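Local structure of ubiquitin-conjugating enzyme-like protein (Leishmania mexicana, 6ZM3) at residues T55-R60 with S83-P88; K100-K105 with R121-Q126; Y67-E70 with K74-P77. The protein probably acts in ubiquitin conjugation as an E2-like variant that partners a catalytically active ubiquitin-conjugating enzyme. One frame throughout, in Å; residues are numbered along the deposited sequence.

Contact 1 of 3, residues T55-R60 with S83-P88; sequences TTFEYR and SKVNLP
Phe57 reaches across from the turn 55-60 and presses the rim of its ring against the extended segment 83-88. The close part of the contact lies at the far end of the ring. There Phe57 CZ comes to 3.2 Å from the carbonyl oxygen Asn86 O, which sits at the ring edge near its plane. Leu87 CD1 meets the same carbon, Phe57 CZ, at 3.6 Å, from an oblique direction, the two side chains lying roughly perpendicular. Val85 is more loosely applied, its CB lying 4.2 Å from Phe57 CE2 at the edge of the ring. Phe57 points toward the other segment from its backbone, and chi1 of -58°, CG anti to the carbonyl carbon, swings the ring so that CZ and CE2 lead; Met124 of helix 113-125 also packs against it. Two overlapping beta turns, type I from Thr55 to Glu58 and type II from Phe57 to Arg60, set its backbone; the second is closed by a hydrogen bond of 3.1 Å from Arg60 N to Phe57 O.

The other end is looser and bridged by water. Arg60 NH1 and Lys84 O do not meet directly but share a water, which donates a hydrogen bond to Lys84 O at 2.7 Å and accepts only a weak one from Arg60 NH1. Arg60 NH2 is held by Pro135 O, and the side-chain ND2 of Asn86 donates to Val133 O, so both polar ends are directed to the C-terminal loop. No direct hydrogen bond joins the two segments. Cohesion therefore rests on one aromatic ring, whose weakly positive C-H rim meets the carbonyl oxygen and Val85 while Leu87 comes in obliquely, with a single water linking the polar margin.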
loop_
_atom_site.group_PDB
_atom_site.type_symbol
_atom_site.label_atom_id
_atom_site.label_comp_id
_atom_site.label_asym_id
_atom_site.label_seq_id
_atom_site.Cartn_x
_atom_site.Cartn_y
_atom_site.Cartn_z
ATOM N N THR B 55 21.343 -1.226 -1.116
ATOM C CA THR B 55 20.918 -1.898 -2.327
ATOM C C THR B 55 19.998 -0.899 -3.030
ATOM O O THR B 55 19.629 0.104 -2.416
ATOM C CB THR B 55 20.204 -3.226 -2.020
ATOM O OG1 THR B 55 18.905 -2.958 -1.480
ATOM C CG2 THR B 55 20.952 -4.162 -1.086
ATOM N N THR B 56 19.649 -1.166 -4.290
ATOM C CA THR B 56 18.709 -0.321 -5.021
ATOM C C THR B 56 17.271 -0.701 -4.663
ATOM O O THR B 56 16.324 -0.061 -5.110
ATOM C CB THR B 56 18.847 -0.537 -6.529
ATOM O OG1 THR B 56 18.915 -1.952 -6.698
ATOM C CG2 THR B 56 20.076 0.144 -7.097
ATOM N N PHE B 57 17.112 -1.733 -3.832
ATOM C CA PHE B 57 15.814 -2.090 -3.280
ATOM C C PHE B 57 15.548 -1.425 -1.922
ATOM O O PHE B 57 14.437 -1.565 -1.419
ATOM C CB PHE B 57 15.710 -3.609 -3.099
ATOM C CG PHE B 57 15.900 -4.460 -4.332
ATOM C CD1 PHE B 57 17.173 -4.867 -4.720
ATOM C CD2 PHE B 57 14.813 -4.903 -5.078
ATOM C CE1 PHE B 57 17.362 -5.642 -5.857
ATOM C CE2 PHE B 57 14.995 -5.722 -6.186
ATOM C CZ PHE B 57 16.272 -6.090 -6.577
ATOM N N GLU B 58 16.525 -0.714 -1.332
ATOM C CA GLU B 58 16.546 -0.450 0.105
ATOM C C GLU B 58 15.274 0.257 0.575
ATOM O O GLU B 58 14.850 1.239 -0.028
ATOM C CB GLU B 58 17.785 0.322 0.580
ATOM C CG GLU B 58 17.905 1.735 0.037
ATOM C CD GLU B 58 19.190 2.469 0.435
ATOM O OE1 GLU B 58 19.279 3.663 0.172
ATOM O OE2 GLU B 58 20.097 1.841 1.022
ATOM N N TYR B 59 14.710 -0.280 1.667
ATOM C CA TYR B 59 13.606 0.278 2.445
ATOM C C TYR B 59 12.293 0.315 1.658
ATOM O O TYR B 59 11.284 0.781 2.190
ATOM C CB TYR B 59 13.948 1.609 3.131
ATOM C CG TYR B 59 15.327 1.717 3.734
ATOM C CD1 TYR B 59 15.769 0.807 4.688
ATOM C CD2 TYR B 59 16.200 2.726 3.349
ATOM C CE1 TYR B 59 17.038 0.912 5.242
ATOM C CE2 TYR B 59 17.478 2.830 3.873
ATOM C CZ TYR B 59 17.897 1.915 4.824
ATOM O OH TYR B 59 19.157 2.006 5.342
ATOM N N ARG B 60 12.283 -0.206 0.425
ATOM C CA ARG B 60 11.022 -0.303 -0.287
ATOM C C ARG B 60 10.131 -1.309 0.441
ATOM O O ARG B 60 10.575 -2.415 0.788
ATOM C CB ARG B 60 11.166 -0.736 -1.752
ATOM C CG ARG B 60 11.885 0.281 -2.640
ATOM C CD ARG B 60 12.147 -0.191 -4.050
ATOM N NE ARG B 60 12.684 0.893 -4.877
ATOM C CZ ARG B 60 12.372 1.054 -6.156
ATOM N NH1 ARG B 60 11.583 0.187 -6.755
ATOM N NH2 ARG B 60 12.859 2.071 -6.842
ATOM N N SER B 83 4.403 -5.668 -5.975
ATOM C CA SER B 83 5.322 -4.585 -6.245
ATOM C C SER B 83 6.298 -5.020 -7.331
ATOM O O SER B 83 6.916 -6.068 -7.189
ATOM C CB SER B 83 6.097 -4.228 -4.993
ATOM O OG SER B 83 5.235 -3.818 -3.929
ATOM N N LYS B 84 6.498 -4.166 -8.342
ATOM C CA LYS B 84 7.436 -4.405 -9.434
ATOM C C LYS B 84 8.885 -4.411 -8.938
ATOM O O LYS B 84 9.312 -3.521 -8.200
ATOM C CB LYS B 84 7.268 -3.351 -10.534
ATOM C CG LYS B 84 7.715 -3.837 -11.907
ATOM C CD LYS B 84 7.368 -2.891 -13.031
ATOM C CE LYS B 84 7.381 -3.572 -14.378
ATOM N NZ LYS B 84 6.911 -2.634 -15.421
ATOM N N VAL B 85 9.610 -5.459 -9.335
ATOM C CA VAL B 85 11.021 -5.621 -9.012
ATOM C C VAL B 85 11.766 -6.012 -10.283
ATOM O O VAL B 85 11.171 -6.596 -11.200
ATOM C CB VAL B 85 11.248 -6.681 -7.910
ATOM C CG1 VAL B 85 10.783 -6.176 -6.548
ATOM C CG2 VAL B 85 10.582 -8.017 -8.243
ATOM N N ASN B 86 13.062 -5.673 -10.283
ATOM C CA ASN B 86 14.051 -6.218 -11.210
ATOM C C ASN B 86 14.989 -7.133 -10.419
ATOM O O ASN B 86 15.907 -6.675 -9.718
ATOM C CB ASN B 86 14.827 -5.102 -11.916
ATOM C CG ASN B 86 15.911 -5.604 -12.856
ATOM O OD1 ASN B 86 15.846 -6.742 -13.342
ATOM N ND2 ASN B 86 16.906 -4.753 -13.112
ATOM N N LEU B 87 14.688 -8.426 -10.513
ATOM C CA LEU B 87 15.395 -9.484 -9.809
ATOM C C LEU B 87 15.381 -10.713 -10.708
ATOM O O LEU B 87 14.367 -11.053 -11.301
ATOM C CB LEU B 87 14.668 -9.743 -8.477
ATOM C CG LEU B 87 15.445 -10.544 -7.434
ATOM C CD1 LEU B 87 16.600 -9.711 -6.876
ATOM C CD2 LEU B 87 14.513 -11.025 -6.309
ATOM N N PRO B 88 16.520 -11.422 -10.867
ATOM C CA PRO B 88 16.620 -12.522 -11.832
ATOM C C PRO B 88 15.578 -13.618 -11.672
ATOM O O PRO B 88 14.988 -14.028 -12.662
ATOM C CB PRO B 88 18.045 -13.068 -11.641
ATOM C CG PRO B 88 18.798 -11.910 -11.054
ATOM C CD PRO B 88 17.795 -11.156 -10.188
HETATM O O HOH W 1 11.554 -2.657 -7.013
#

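Contact 2 of 3, residues K100-K105 with R121-Q126; sequences KFHVFK and RKEMAQ
Glu123 reaches from helix 113-125 to the segment 100-105, and its side chain meets both Phe101 and His102. The apolar part is made by its methylene: Glu123 CG lies 3.9 Å from Phe101 CE1. A bend along the glutamate chain (chi2 -75°) then carries the carboxylate past this carbon to the rim of the ring, where Glu123 OE2 stands 3.8 Å from Phe101 CD1. Because OE2 lies in the ring plane it meets the weakly positive C-H edge, not the face; the carboxylate is turned 51° from the phenyl plane.

The polar part involves the same oxygen. Glu123 OE2 is 3.6 Å from His102 ND1, again at a ring edge, but the pair makes no hydrogen bond; the two side chains run antiparallel alongside each other. Any attraction would be electrostatic and would depend on the charge of the imidazole, whose NE2 makes a weak bond with Glu119 OE1 one turn earlier.

Contacts inside 100-105 position the phenyl ring. Phe101 is the N-cap residue of helix 102-105, and Phe101 O accepts from both Phe104 N (2.8 Å) and Lys105 N (3.0 Å). Val103 CB sits over one face of the Phe101 ring, toward its rim, and Phe101 CD2 lies 3.7 Å above the centre of the Phe104 ring.

The short helix 102-105 rests beside helix 113-125, with Phe101 also against Leu120 and Phe104 against Cys116. Beneath them lies the antiparallel sheet, reached by Phe104 at Ile79 of strand 78-81 and by Met124 at Ile49 and Phe81.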
loop_
_atom_site.group_PDB
_atom_site.type_symbol
_atom_site.label_atom_id
_atom_site.label_comp_id
_atom_site.label_asym_id
_atom_site.label_seq_id
_atom_site.Cartn_x
_atom_site.Cartn_y
_atom_site.Cartn_z
ATOM N N LYS B 100 14.690 -20.840 -11.162
ATOM C CA LYS B 100 15.723 -19.835 -10.933
ATOM C C LYS B 100 15.859 -19.472 -9.457
ATOM O O LYS B 100 16.903 -18.948 -9.065
ATOM C CB LYS B 100 15.460 -18.563 -11.742
ATOM C CG LYS B 100 15.632 -18.717 -13.249
ATOM C CD LYS B 100 15.001 -17.596 -14.049
ATOM C CE LYS B 100 15.381 -17.664 -15.513
ATOM N NZ LYS B 100 15.245 -16.338 -16.164
ATOM N N PHE B 101 14.797 -19.642 -8.653
ATOM C CA PHE B 101 14.943 -19.311 -7.235
ATOM C C PHE B 101 15.540 -20.534 -6.537
ATOM O O PHE B 101 14.900 -21.576 -6.540
ATOM C CB PHE B 101 13.589 -18.924 -6.618
ATOM C CG PHE B 101 13.624 -18.423 -5.187
ATOM C CD1 PHE B 101 14.690 -17.679 -4.705
ATOM C CD2 PHE B 101 12.593 -18.725 -4.313
ATOM C CE1 PHE B 101 14.727 -17.233 -3.391
ATOM C CE2 PHE B 101 12.640 -18.290 -2.992
ATOM C CZ PHE B 101 13.694 -17.533 -2.540
ATOM N N HIS B 102 16.738 -20.392 -5.953
ATOM C CA HIS B 102 17.465 -21.531 -5.392
ATOM C C HIS B 102 16.561 -22.366 -4.471
ATOM O O HIS B 102 16.513 -23.584 -4.585
ATOM C CB HIS B 102 18.804 -21.107 -4.759
ATOM C CG HIS B 102 18.675 -20.489 -3.406
ATOM N ND1 HIS B 102 18.239 -19.187 -3.222
ATOM C CD2 HIS B 102 18.912 -20.985 -2.171
ATOM C CE1 HIS B 102 18.238 -18.904 -1.940
ATOM N NE2 HIS B 102 18.646 -19.996 -1.273
ATOM N N VAL B 103 15.766 -21.703 -3.619
ATOM C CA VAL B 103 14.911 -22.386 -2.664
ATOM C C VAL B 103 13.912 -23.295 -3.360
ATOM O O VAL B 103 13.452 -24.286 -2.808
ATOM C CB VAL B 103 14.159 -21.341 -1.833
ATOM C CG1 VAL B 103 13.112 -22.004 -0.943
ATOM C CG2 VAL B 103 15.153 -20.496 -1.062
ATOM N N PHE B 104 13.495 -22.917 -4.561
ATOM C CA PHE B 104 12.455 -23.662 -5.243
ATOM C C PHE B 104 13.060 -24.752 -6.125
ATOM O O PHE B 104 12.444 -25.802 -6.304
ATOM C CB PHE B 104 11.640 -22.732 -6.140
ATOM C CG PHE B 104 10.649 -21.861 -5.405
ATOM C CD1 PHE B 104 10.304 -22.122 -4.089
ATOM C CD2 PHE B 104 10.024 -20.803 -6.057
ATOM C CE1 PHE B 104 9.396 -21.312 -3.417
ATOM C CE2 PHE B 104 9.104 -20.001 -5.387
ATOM C CZ PHE B 104 8.806 -20.249 -4.064
ATOM N N LYS B 105 14.210 -24.445 -6.733
ATOM C CA LYS B 105 14.908 -25.372 -7.617
ATOM C C LYS B 105 15.225 -26.653 -6.852
ATOM O O LYS B 105 14.977 -27.748 -7.353
ATOM C CB LYS B 105 16.222 -24.741 -8.090
ATOM C CG LYS B 105 16.961 -25.490 -9.200
ATOM C CD LYS B 105 18.385 -24.983 -9.382
ATOM C CE LYS B 105 18.931 -25.055 -10.792
ATOM N NZ LYS B 105 18.980 -26.440 -11.313
ATOM N N ARG B 121 14.607 -11.826 0.074
ATOM C CA ARG B 121 15.258 -10.620 0.546
ATOM C C ARG B 121 16.783 -10.712 0.463
ATOM O O ARG B 121 17.437 -9.742 0.100
ATOM C CB ARG B 121 14.794 -10.261 1.964
ATOM C CG ARG B 121 15.167 -8.842 2.355
ATOM C CD ARG B 121 14.654 -8.543 3.743
ATOM N NE ARG B 121 15.227 -7.369 4.355
ATOM C CZ ARG B 121 16.357 -7.362 5.073
ATOM N NH1 ARG B 121 17.106 -8.453 5.196
ATOM N NH2 ARG B 121 16.762 -6.242 5.629
ATOM N N LYS B 122 17.348 -11.883 0.757
ATOM C CA LYS B 122 18.784 -12.065 0.596
ATOM C C LYS B 122 19.152 -11.942 -0.887
ATOM O O LYS B 122 20.169 -11.338 -1.194
ATOM C CB LYS B 122 19.214 -13.443 1.110
ATOM C CG LYS B 122 19.051 -13.706 2.604
ATOM C CD LYS B 122 19.958 -14.826 3.091
ATOM N N GLU B 123 18.306 -12.461 -1.798
ATOM C CA GLU B 123 18.545 -12.392 -3.239
ATOM C C GLU B 123 18.791 -10.954 -3.674
ATOM O O GLU B 123 19.511 -10.725 -4.640
ATOM C CB GLU B 123 17.370 -12.908 -4.079
ATOM C CG GLU B 123 17.276 -14.412 -4.213
ATOM C CD GLU B 123 18.265 -15.081 -5.157
ATOM O OE1 GLU B 123 19.131 -14.375 -5.733
ATOM O OE2 GLU B 123 18.179 -16.312 -5.314
ATOM N N MET B 124 18.158 -9.997 -2.973
ATOM C CA MET B 124 18.261 -8.587 -3.287
ATOM C C MET B 124 19.600 -8.029 -2.811
ATOM O O MET B 124 20.060 -7.014 -3.324
ATOM C CB MET B 124 17.118 -7.815 -2.614
ATOM C CG MET B 124 15.766 -8.195 -3.141
ATOM S SD MET B 124 14.398 -7.450 -2.170
ATOM C CE MET B 124 13.022 -8.279 -2.952
ATOM N N ALA B 125 20.198 -8.668 -1.798
ATOM C CA ALA B 125 21.378 -8.138 -1.133
ATOM C C ALA B 125 22.652 -8.706 -1.770
ATOM O O ALA B 125 23.726 -8.238 -1.443
ATOM C CB ALA B 125 21.353 -8.505 0.336
ATOM N N GLN B 126 22.518 -9.780 -2.559
ATOM C CA GLN B 126 23.639 -10.443 -3.221
ATOM C C GLN B 126 24.496 -9.398 -3.932
ATOM O O GLN B 126 23.978 -8.391 -4.441
ATOM C CB GLN B 126 23.155 -11.443 -4.281
ATOM C CG GLN B 126 22.451 -12.673 -3.724
ATOM C CD GLN B 126 23.408 -13.550 -2.962
ATOM O OE1 GLN B 126 23.591 -13.390 -1.758
ATOM N NE2 GLN B 126 24.056 -14.462 -3.671
#

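Contact 3 of 3, residues Y67-E70 with K74-P77; sequences YCDE and KVPP
Pro77 overlaps the backbone of Tyr67 and the side chain of Cys68, where the chain has doubled back after strand 61-67. Its CA lies 3.6 Å from the carbonyl oxygen Tyr67 O, and its ring carbon Pro77 CB is 3.9 Å from that oxygen. On Cys68 it is the sulfur that touches, Cys68 SG standing 4.3 Å from Pro77 CB in a modest apolar contact. The backbones are close here, Cys68 CA and Pro77 CA being 4.9 Å apart. Even so, no hydrogen bond joins 67-70 to 74-77; Pro76 and Pro77 have no N-H to offer.

Toward the tip of the loop the approach is sparser. Val75 points toward the opposite segment, and its methyl CG2 lies 3.9 Å from Asp69 OD1, the two side chains crossing at about a right angle. Asp69 was modelled in two conformers, so this touch is doubtful as a lasting feature. The tyrosine ring takes another course: with CG anti to its backbone N (chi1 180°), Tyr67 leads away from 74-77 to stack on Tyr44, and one ring face covers Asp69 N, 4.3 Å above the plane over the ring centre.

The contact closes the hairpin loop between strands 61-67 and 78-81, a proline-rich connection familiar from the E2 fold. On one side Arg9 of helix 9-22 donates hydrogen bonds from NH2 to Cys68 O and from NE to Asp69 O. On the other, Pro76 and Pro77 pack on Phe104 of helix 102-105 and on Trp107, while on helix 113-125 Cys68 touches Met113 and Pro77 touches Cys116.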
loop_
_atom_site.group_PDB
_atom_site.type_symbol
_atom_site.label_atom_id
_atom_site.label_comp_id
_atom_site.label_asym_id
_atom_site.label_seq_id
_atom_site.Cartn_x
_atom_site.Cartn_y
_atom_site.Cartn_z
ATOM N N TYR B 67 0.252 -18.283 -2.737
ATOM C CA TYR B 67 -0.770 -19.293 -2.894
ATOM C C TYR B 67 -0.195 -20.641 -2.470
ATOM O O TYR B 67 0.796 -21.065 -3.043
ATOM C CB TYR B 67 -1.162 -19.378 -4.365
ATOM C CG TYR B 67 -2.221 -20.391 -4.715
ATOM C CD1 TYR B 67 -3.337 -20.576 -3.915
ATOM C CD2 TYR B 67 -2.125 -21.146 -5.876
ATOM C CE1 TYR B 67 -4.326 -21.479 -4.238
ATOM C CE2 TYR B 67 -3.111 -22.061 -6.215
ATOM C CZ TYR B 67 -4.210 -22.234 -5.393
ATOM O OH TYR B 67 -5.193 -23.124 -5.697
ATOM N N CYS B 68 -0.795 -21.266 -1.449
ATOM C CA CYS B 68 -0.479 -22.644 -1.079
ATOM C C CYS B 68 -1.579 -23.577 -1.593
ATOM O O CYS B 68 -2.682 -23.629 -1.052
ATOM C CB CYS B 68 -0.262 -22.783 0.433
ATOM S SG CYS B 68 0.945 -21.644 1.144
ATOM N N ASP B 69 -1.293 -24.306 -2.683
ATOM C CA ASP B 69 -2.310 -25.129 -3.321
ATOM C C ASP B 69 -2.453 -26.472 -2.598
ATOM O O ASP B 69 -1.873 -26.673 -1.534
ATOM C CB ASP B 69 -2.055 -25.261 -4.827
ATOM C CG ASP B 69 -0.852 -26.114 -5.195
ATOM O OD1 ASP B 69 0.120 -26.215 -4.363
ATOM O OD2 ASP B 69 -0.878 -26.652 -6.332
ATOM N N GLU B 70 -3.249 -27.371 -3.187
ATOM C CA GLU B 70 -3.508 -28.715 -2.671
ATOM C C GLU B 70 -2.243 -29.412 -2.173
ATOM O O GLU B 70 -2.321 -30.197 -1.227
ATOM C CB GLU B 70 -3.927 -29.707 -3.758
ATOM C CG GLU B 70 -5.312 -29.516 -4.316
ATOM C CD GLU B 70 -5.254 -29.018 -5.752
ATOM O OE1 GLU B 70 -4.562 -29.651 -6.579
ATOM O OE2 GLU B 70 -5.900 -28.012 -6.039
ATOM N N LYS B 74 4.453 -30.107 -0.214
ATOM C CA LYS B 74 5.113 -31.173 -0.968
ATOM C C LYS B 74 5.786 -30.562 -2.195
ATOM O O LYS B 74 6.928 -30.903 -2.518
ATOM C CB LYS B 74 4.173 -32.327 -1.316
ATOM C CG LYS B 74 3.966 -33.326 -0.178
ATOM C CD LYS B 74 3.443 -34.684 -0.623
ATOM C CE LYS B 74 1.939 -34.839 -0.518
ATOM N NZ LYS B 74 1.217 -34.026 -1.527
ATOM N N VAL B 75 5.085 -29.595 -2.795
ATOM C CA VAL B 75 5.640 -28.732 -3.834
ATOM C C VAL B 75 5.687 -27.299 -3.298
ATOM O O VAL B 75 5.004 -26.976 -2.326
ATOM C CB VAL B 75 4.819 -28.836 -5.132
ATOM C CG1 VAL B 75 4.758 -30.261 -5.652
ATOM C CG2 VAL B 75 3.420 -28.270 -4.964
ATOM N N PRO B 76 6.499 -26.376 -3.870
ATOM C CA PRO B 76 6.675 -25.057 -3.262
ATOM C C PRO B 76 5.398 -24.213 -3.318
ATOM O O PRO B 76 4.486 -24.503 -4.093
ATOM C CB PRO B 76 7.816 -24.427 -4.095
ATOM C CG PRO B 76 8.454 -25.607 -4.823
ATOM C CD PRO B 76 7.290 -26.536 -5.102
ATOM N N PRO B 77 5.289 -23.135 -2.501
ATOM C CA PRO B 77 4.192 -22.189 -2.647
ATOM C C PRO B 77 4.406 -21.394 -3.937
ATOM O O PRO B 77 5.541 -21.236 -4.400
ATOM C CB PRO B 77 4.381 -21.226 -1.467
ATOM C CG PRO B 77 5.839 -21.329 -1.060
ATOM C CD PRO B 77 6.267 -22.712 -1.492
#

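Overall arrangement
Contact 2 lies between the other two in space. It touches contact 1, about 13 Å away between centres, where Phe57 CD1 packs 3.6 Å from Met124 CB and Leu87 CD1 meets Glu123 O. It also touches contact 3, about 18 Å away between centres, through Phe104 CD1 and Pro76 CB at 3.4 Å. Contacts 1 and 3 sit on opposite sides of the chain's centre, about 14 Å apart at their nearest atoms, although 67-77 is nested within the loop that contact 1 closes. Among the three, contact 1 alone adjoins the chain of another protein, near Tyr59 and Ser83, consistent with a family that works through a partner.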